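PDB 3EUR: uncharacterized protein from Bacteroides fragilis, which is of unknown function but has a thioredoxin-like domain, which would be consistent with a role in thiol-disulfide chemistry. Local coordinates for residues E51-S56 / A131-V136; L117-K122 / E137-E142. All blocks are in the same frame, centred on the assembly; numbering follows the deposited sequence. Where two conformers were deposited one is given.

Interaction 1 (E51-S56 / A131-V136)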
loop_
_atom_site.group_PDB
_atom_site.type_symbol
_atom_site.label_atom_id
_atom_site.label_comp_id
_atom_site.label_asym_id
_atom_site.label_seq_id
_atom_site.Cartn_x
_atom_site.Cartn_y
_atom_site.Cartn_z
ATOM N N GLU A 51 -6.258 -7.317 -8.792
ATOM C CA GLU A 51 -6.746 -8.642 -9.021
ATOM C C GLU A 51 -5.769 -9.691 -8.519
ATOM O O GLU A 51 -6.147 -10.713 -7.918
ATOM C CB GLU A 51 -6.975 -8.822 -10.528
ATOM C CG GLU A 51 -8.328 -8.314 -10.967
ATOM C CD GLU A 51 -9.394 -9.297 -10.524
ATOM O OE1 GLU A 51 -9.386 -10.417 -11.049
ATOM O OE2 GLU A 51 -10.179 -8.991 -9.599
ATOM N N GLY A 52 -4.485 -9.442 -8.735
ATOM C CA GLY A 52 -3.451 -10.333 -8.274
ATOM C C GLY A 52 -3.394 -10.478 -6.779
ATOM O O GLY A 52 -3.196 -11.591 -6.246
ATOM N N LEU A 53 -3.528 -9.348 -6.082
ATOM C CA LEU A 53 -3.532 -9.379 -4.617
ATOM C C LEU A 53 -4.737 -10.141 -4.087
ATOM O O LEU A 53 -4.610 -10.942 -3.153
ATOM C CB LEU A 53 -3.560 -7.935 -4.083
ATOM C CG LEU A 53 -2.257 -7.148 -4.161
ATOM C CD1 LEU A 53 -2.561 -5.651 -4.023
ATOM C CD2 LEU A 53 -1.252 -7.633 -3.110
ATOM N N LYS A 54 -5.891 -9.944 -4.723
ATOM C CA LYS A 54 -7.109 -10.679 -4.311
ATOM C C LYS A 54 -6.950 -12.193 -4.537
ATOM O O LYS A 54 -7.464 -13.003 -3.762
ATOM C CB LYS A 54 -8.318 -10.179 -5.086
ATOM C CG LYS A 54 -8.750 -8.832 -4.733
ATOM C CD LYS A 54 -9.930 -8.380 -5.667
ATOM C CE LYS A 54 -10.536 -7.086 -5.269
ATOM N NZ LYS A 54 -11.633 -6.719 -6.163
ATOM N N ALA A 55 -6.252 -12.585 -5.601
ATOM C CA ALA A 55 -6.183 -13.999 -6.022
ATOM C C ALA A 55 -5.089 -14.762 -5.301
ATOM O O ALA A 55 -5.150 -15.984 -5.185
ATOM C CB ALA A 55 -5.915 -14.126 -7.527
ATOM N N SER A 56 -4.076 -14.083 -4.785
ATOM C CA SER A 56 -2.850 -14.736 -4.321
ATOM C C SER A 56 -3.106 -15.686 -3.144
ATOM O O SER A 56 -3.503 -15.243 -2.065
ATOM C CB SER A 56 -1.868 -13.687 -3.825
ATOM O OG SER A 56 -0.785 -14.277 -3.173
ATOM N N ALA A 131 8.709 -4.085 -4.684
ATOM C CA ALA A 131 8.665 -5.492 -5.025
ATOM C C ALA A 131 7.528 -5.795 -5.962
ATOM O O ALA A 131 6.461 -5.209 -5.861
ATOM C CB ALA A 131 8.545 -6.314 -3.727
ATOM N N THR A 132 7.733 -6.769 -6.841
ATOM C CA THR A 132 6.633 -7.349 -7.524
ATOM C C THR A 132 5.758 -8.176 -6.587
ATOM O O THR A 132 6.214 -8.615 -5.522
ATOM C CB THR A 132 7.122 -8.274 -8.653
ATOM O OG1 THR A 132 7.836 -9.334 -8.060
ATOM C CG2 THR A 132 7.999 -7.518 -9.690
ATOM N N LEU A 133 4.518 -8.434 -6.988
ATOM C CA LEU A 133 3.674 -9.301 -6.207
ATOM C C LEU A 133 4.322 -10.653 -6.013
ATOM O O LEU A 133 4.312 -11.227 -4.908
ATOM C CB LEU A 133 2.301 -9.431 -6.852
ATOM C CG LEU A 133 1.294 -10.246 -6.025
ATOM C CD1 LEU A 133 1.181 -9.770 -4.589
ATOM C CD2 LEU A 133 -0.070 -10.157 -6.701
ATOM N N GLN A 134 4.924 -11.219 -7.071
ATOM C CA GLN A 134 5.527 -12.533 -6.907
ATOM C C GLN A 134 6.703 -12.545 -5.936
ATOM O O GLN A 134 6.912 -13.517 -5.199
ATOM C CB GLN A 134 5.834 -13.150 -8.256
ATOM C CG GLN A 134 6.910 -12.525 -9.045
ATOM C CD GLN A 134 7.157 -13.320 -10.337
ATOM O OE1 GLN A 134 6.316 -13.329 -11.140
ATOM N NE2 GLN A 134 8.304 -13.950 -10.479
ATOM N N LYS A 135 7.455 -11.454 -5.872
ATOM C CA LYS A 135 8.530 -11.374 -4.888
ATOM C C LYS A 135 7.972 -11.316 -3.445
ATOM O O LYS A 135 8.508 -11.914 -2.552
ATOM C CB LYS A 135 9.401 -10.166 -5.178
ATOM C CG LYS A 135 10.489 -9.903 -4.232
ATOM C CD LYS A 135 11.504 -11.000 -4.213
ATOM C CE LYS A 135 12.762 -10.574 -3.430
ATOM N NZ LYS A 135 13.528 -11.793 -2.979
ATOM N N VAL A 136 6.875 -10.584 -3.250
ATOM C CA VAL A 136 6.230 -10.564 -1.935
ATOM C C VAL A 136 5.775 -11.982 -1.564
ATOM O O VAL A 136 6.007 -12.430 -0.435
ATOM C CB VAL A 136 5.047 -9.574 -1.904
ATOM C CG1 VAL A 136 4.266 -9.670 -0.589
ATOM C CG2 VAL A 136 5.535 -8.134 -2.142
#

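Interaction 2 (L117-K122 / E137-E142)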
loop_
_atom_site.group_PDB
_atom_site.type_symbol
_atom_site.label_atom_id
_atom_site.label_comp_id
_atom_site.label_asym_id
_atom_site.label_seq_id
_atom_site.Cartn_x
_atom_site.Cartn_y
_atom_site.Cartn_z
ATOM N N LEU A 117 4.676 -1.820 -4.579
ATOM C CA LEU A 117 4.532 -2.477 -3.287
ATOM C C LEU A 117 5.755 -2.341 -2.424
ATOM O O LEU A 117 6.878 -2.488 -2.889
ATOM C CB LEU A 117 4.260 -3.976 -3.499
ATOM C CG LEU A 117 3.004 -4.353 -4.245
ATOM C CD1 LEU A 117 2.988 -5.872 -4.484
ATOM C CD2 LEU A 117 1.745 -3.942 -3.492
ATOM N N TYR A 118 5.523 -2.079 -1.143
ATOM C CA TYR A 118 6.534 -2.218 -0.096
ATOM C C TYR A 118 6.009 -3.186 0.946
ATOM O O TYR A 118 4.861 -3.076 1.340
ATOM C CB TYR A 118 6.849 -0.880 0.610
ATOM C CG TYR A 118 7.555 0.138 -0.206
ATOM C CD1 TYR A 118 8.885 0.425 0.079
ATOM C CD2 TYR A 118 6.960 0.762 -1.260
ATOM C CE1 TYR A 118 9.601 1.351 -0.623
ATOM C CE2 TYR A 118 7.695 1.723 -2.042
ATOM C CZ TYR A 118 9.026 1.957 -1.704
ATOM O OH TYR A 118 9.771 2.881 -2.441
ATOM N N LEU A 119 6.852 -4.107 1.401
ATOM C CA LEU A 119 6.511 -4.970 2.520
ATOM C C LEU A 119 7.271 -4.473 3.727
ATOM O O LEU A 119 8.495 -4.325 3.679
ATOM C CB LEU A 119 6.837 -6.432 2.226
ATOM C CG LEU A 119 6.397 -7.425 3.315
ATOM C CD1 LEU A 119 4.934 -7.554 3.417
ATOM C CD2 LEU A 119 7.082 -8.794 3.096
ATOM N N LEU A 120 6.526 -4.171 4.795
ATOM C CA LEU A 120 7.058 -3.569 6.010
ATOM C C LEU A 120 6.791 -4.475 7.216
ATOM O O LEU A 120 5.737 -5.142 7.268
ATOM C CB LEU A 120 6.377 -2.219 6.268
ATOM C CG LEU A 120 6.309 -1.254 5.109
ATOM C CD1 LEU A 120 5.548 0.025 5.503
ATOM C CD2 LEU A 120 7.659 -0.903 4.537
ATOM N N ASP A 121 7.716 -4.522 8.163
ATOM C CA ASP A 121 7.507 -5.273 9.381
ATOM C C ASP A 121 6.672 -4.456 10.384
ATOM O O ASP A 121 6.143 -3.397 10.064
ATOM C CB ASP A 121 8.840 -5.800 9.966
ATOM C CG ASP A 121 9.647 -4.772 10.727
ATOM O OD1 ASP A 121 9.223 -3.582 10.860
ATOM O OD2 ASP A 121 10.706 -5.184 11.223
ATOM N N LYS A 122 6.548 -4.989 11.599
ATOM C CA LYS A 122 5.662 -4.397 12.588
ATOM C C LYS A 122 6.053 -2.977 12.954
ATOM O O LYS A 122 5.198 -2.183 13.351
ATOM C CB LYS A 122 5.539 -5.249 13.847
ATOM C CG LYS A 122 6.766 -5.368 14.673
ATOM C CD LYS A 122 6.581 -6.239 15.883
ATOM C CE LYS A 122 7.800 -6.229 16.762
ATOM N NZ LYS A 122 7.604 -7.039 17.983
ATOM N N GLU A 137 5.174 -12.700 -2.509
ATOM C CA GLU A 137 4.702 -14.055 -2.227
ATOM C C GLU A 137 5.865 -14.959 -1.861
ATOM O O GLU A 137 5.789 -15.767 -0.946
ATOM C CB GLU A 137 3.943 -14.632 -3.430
ATOM C CG GLU A 137 2.662 -13.912 -3.772
ATOM C CD GLU A 137 2.094 -14.432 -5.072
ATOM O OE1 GLU A 137 2.777 -14.266 -6.124
ATOM O OE2 GLU A 137 0.968 -14.987 -5.070
ATOM N N GLN A 138 6.962 -14.862 -2.625
ATOM C CA GLN A 138 8.125 -15.676 -2.340
ATOM C C GLN A 138 8.693 -15.404 -0.951
ATOM O O GLN A 138 9.036 -16.328 -0.215
ATOM C CB GLN A 138 9.183 -15.458 -3.418
ATOM C CG GLN A 138 10.263 -16.487 -3.384
ATOM C CD GLN A 138 11.446 -16.124 -4.242
ATOM O OE1 GLN A 138 11.298 -15.559 -5.341
ATOM N NE2 GLN A 138 12.655 -16.445 -3.739
ATOM N N TYR A 139 8.785 -14.133 -0.597
ATOM C CA TYR A 139 9.320 -13.750 0.715
ATOM C C TYR A 139 8.468 -14.335 1.828
ATOM O O TYR A 139 8.963 -14.898 2.794
ATOM C CB TYR A 139 9.341 -12.232 0.780
ATOM C CG TYR A 139 9.960 -11.706 2.044
ATOM C CD1 TYR A 139 11.288 -11.346 2.085
ATOM C CD2 TYR A 139 9.237 -11.579 3.206
ATOM C CE1 TYR A 139 11.887 -10.868 3.237
ATOM C CE2 TYR A 139 9.829 -11.112 4.376
ATOM C CZ TYR A 139 11.151 -10.764 4.378
ATOM O OH TYR A 139 11.781 -10.290 5.511
ATOM N N LEU A 140 7.147 -14.177 1.696
ATOM C CA LEU A 140 6.249 -14.622 2.748
ATOM C C LEU A 140 6.140 -16.149 2.842
ATOM O O LEU A 140 5.879 -16.690 3.913
ATOM C CB LEU A 140 4.848 -14.040 2.551
ATOM C CG LEU A 140 4.721 -12.523 2.749
ATOM C CD1 LEU A 140 3.345 -12.086 2.257
ATOM C CD2 LEU A 140 5.058 -12.147 4.222
ATOM N N ALA A 141 6.296 -16.867 1.736
ATOM C CA ALA A 141 6.216 -18.331 1.747
ATOM C C ALA A 141 7.479 -18.981 2.303
ATOM O O ALA A 141 7.516 -20.155 2.604
ATOM C CB ALA A 141 5.910 -18.798 0.337
ATOM N N GLU A 142 8.540 -18.232 2.486
ATOM C CA GLU A 142 9.804 -18.756 3.057
ATOM C C GLU A 142 9.587 -19.419 4.393
ATOM O O GLU A 142 8.768 -18.954 5.200
ATOM C CB GLU A 142 10.816 -17.615 3.239
ATOM C CG GLU A 142 11.199 -17.074 1.948
ATOM C CD GLU A 142 12.328 -16.023 1.965
ATOM O OE1 GLU A 142 12.736 -15.542 3.063
ATOM O OE2 GLU A 142 12.785 -15.652 0.849
ATOM O OXT GLU A 142 10.251 -20.454 4.651
#

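Interaction 1 (E51-S56 / A131-V136)
Leu-133, in the first turn of helix 133-141, reaches across to Gly-52 and Leu-53 of helix 44-55. It illustrates how, in the thioredoxin fold, the C-terminal helix and an earlier helix pack on the same face of the central sheet. The tight part is small. CD2 of Leu-133 comes within 3.3 Å of Gly-52 C and 3.5 Å of Gly-52 O, so this methyl rests on bare helix backbone, where there is no intervening side chain. The other branch turns inward, with Leu-133 CD1 3.6 Å from Leu-53 CD2, the two leucines meeting at a slant. CG of Leu-133 stands anti to its own nitrogen (chi1 -175°), which carries both methyls across to helix 44-55. Leu-53 continues into the core, against Leu-35 and Phe-37 of strand 33-38, and Ile-59 of helix 57-64 touches both leucines. The outer side is looser: the side chains of Glu-51 and Lys-54 are exposed and their ends lead away from helix 133-141, with Lys-54 NZ hydrogen-bonded to Asp-88 O. Also on the solvent side, Thr-132 serves as N-cap of the C-terminal helix, its OG1 accepting from Lys-135 N at 3.1 Å with an N-H...O angle of 153°.

Interaction 2 (L117-K122 / E137-E142)
Leu-119 and Tyr-139 reach toward each other through matching first torsions, each CG lying anti to the backbone nitrogen (chi1 -175° and -176°). Leu-140 takes the other common setting, with CG anti to the carbonyl carbon (chi1 -68°), and this bends its end back toward the strand. The three side chains bridge a backbone gap of 9.4 Å between Leu-119 CA and Tyr-139 CA. A single methyl does the work: Leu-119 CD2 approaches the tyrosine ring obliquely, 3.5 Å from Tyr-139 CD2 and 3.8 Å from Tyr-139 CE2. The same carbon is met more loosely by Leu-140 CD2, at 4.1 Å.

The setting is the C-terminal beta-beta-alpha unit of the thioredoxin fold, in which an antiparallel hairpin, strands 116-120 and 126-131, is followed by a helix that folds back over it. Tyr-139 spreads across this hairpin, also touching Leu-127 and Leu-128, whereas Leu-140 leans the other way, onto Tyr-33 at the start of strand 33-38 and onto Val-58 and Phe-62 of helix 57-64. Leu-119 itself is buried, and its backbone is engaged with the neighbouring strand at Leu-127 and Leu-128. Between the two segments every close contact is carbon to carbon, which implies that burial and dispersion, without directional bonds, hold the helix on the strand here.

Read from the N terminus, the segments come in the order 51-56, 117-122, 131-136 and 137-142, so the two contacts cross. Interaction 1 closes a long loop of 74 residues that runs through much of the sheet and several helices; interaction 2 closes a short one of 14, containing strand 126-131. Helix 133-141 serves both, its first turn meeting helix 44-55 and its later turns settling on strand 116-120. Two hydrogen bonds join the contacts: Ala-131 N with Leu-117 O (3.0 Å) pairs the hairpin strands, while Ser-56 OG with Glu-137 OE2 (2.7 Å) fastens helix 133-141 to the junction of helices 44-55 and 57-64. Apolar interaction 2 holds that helix to the sheet.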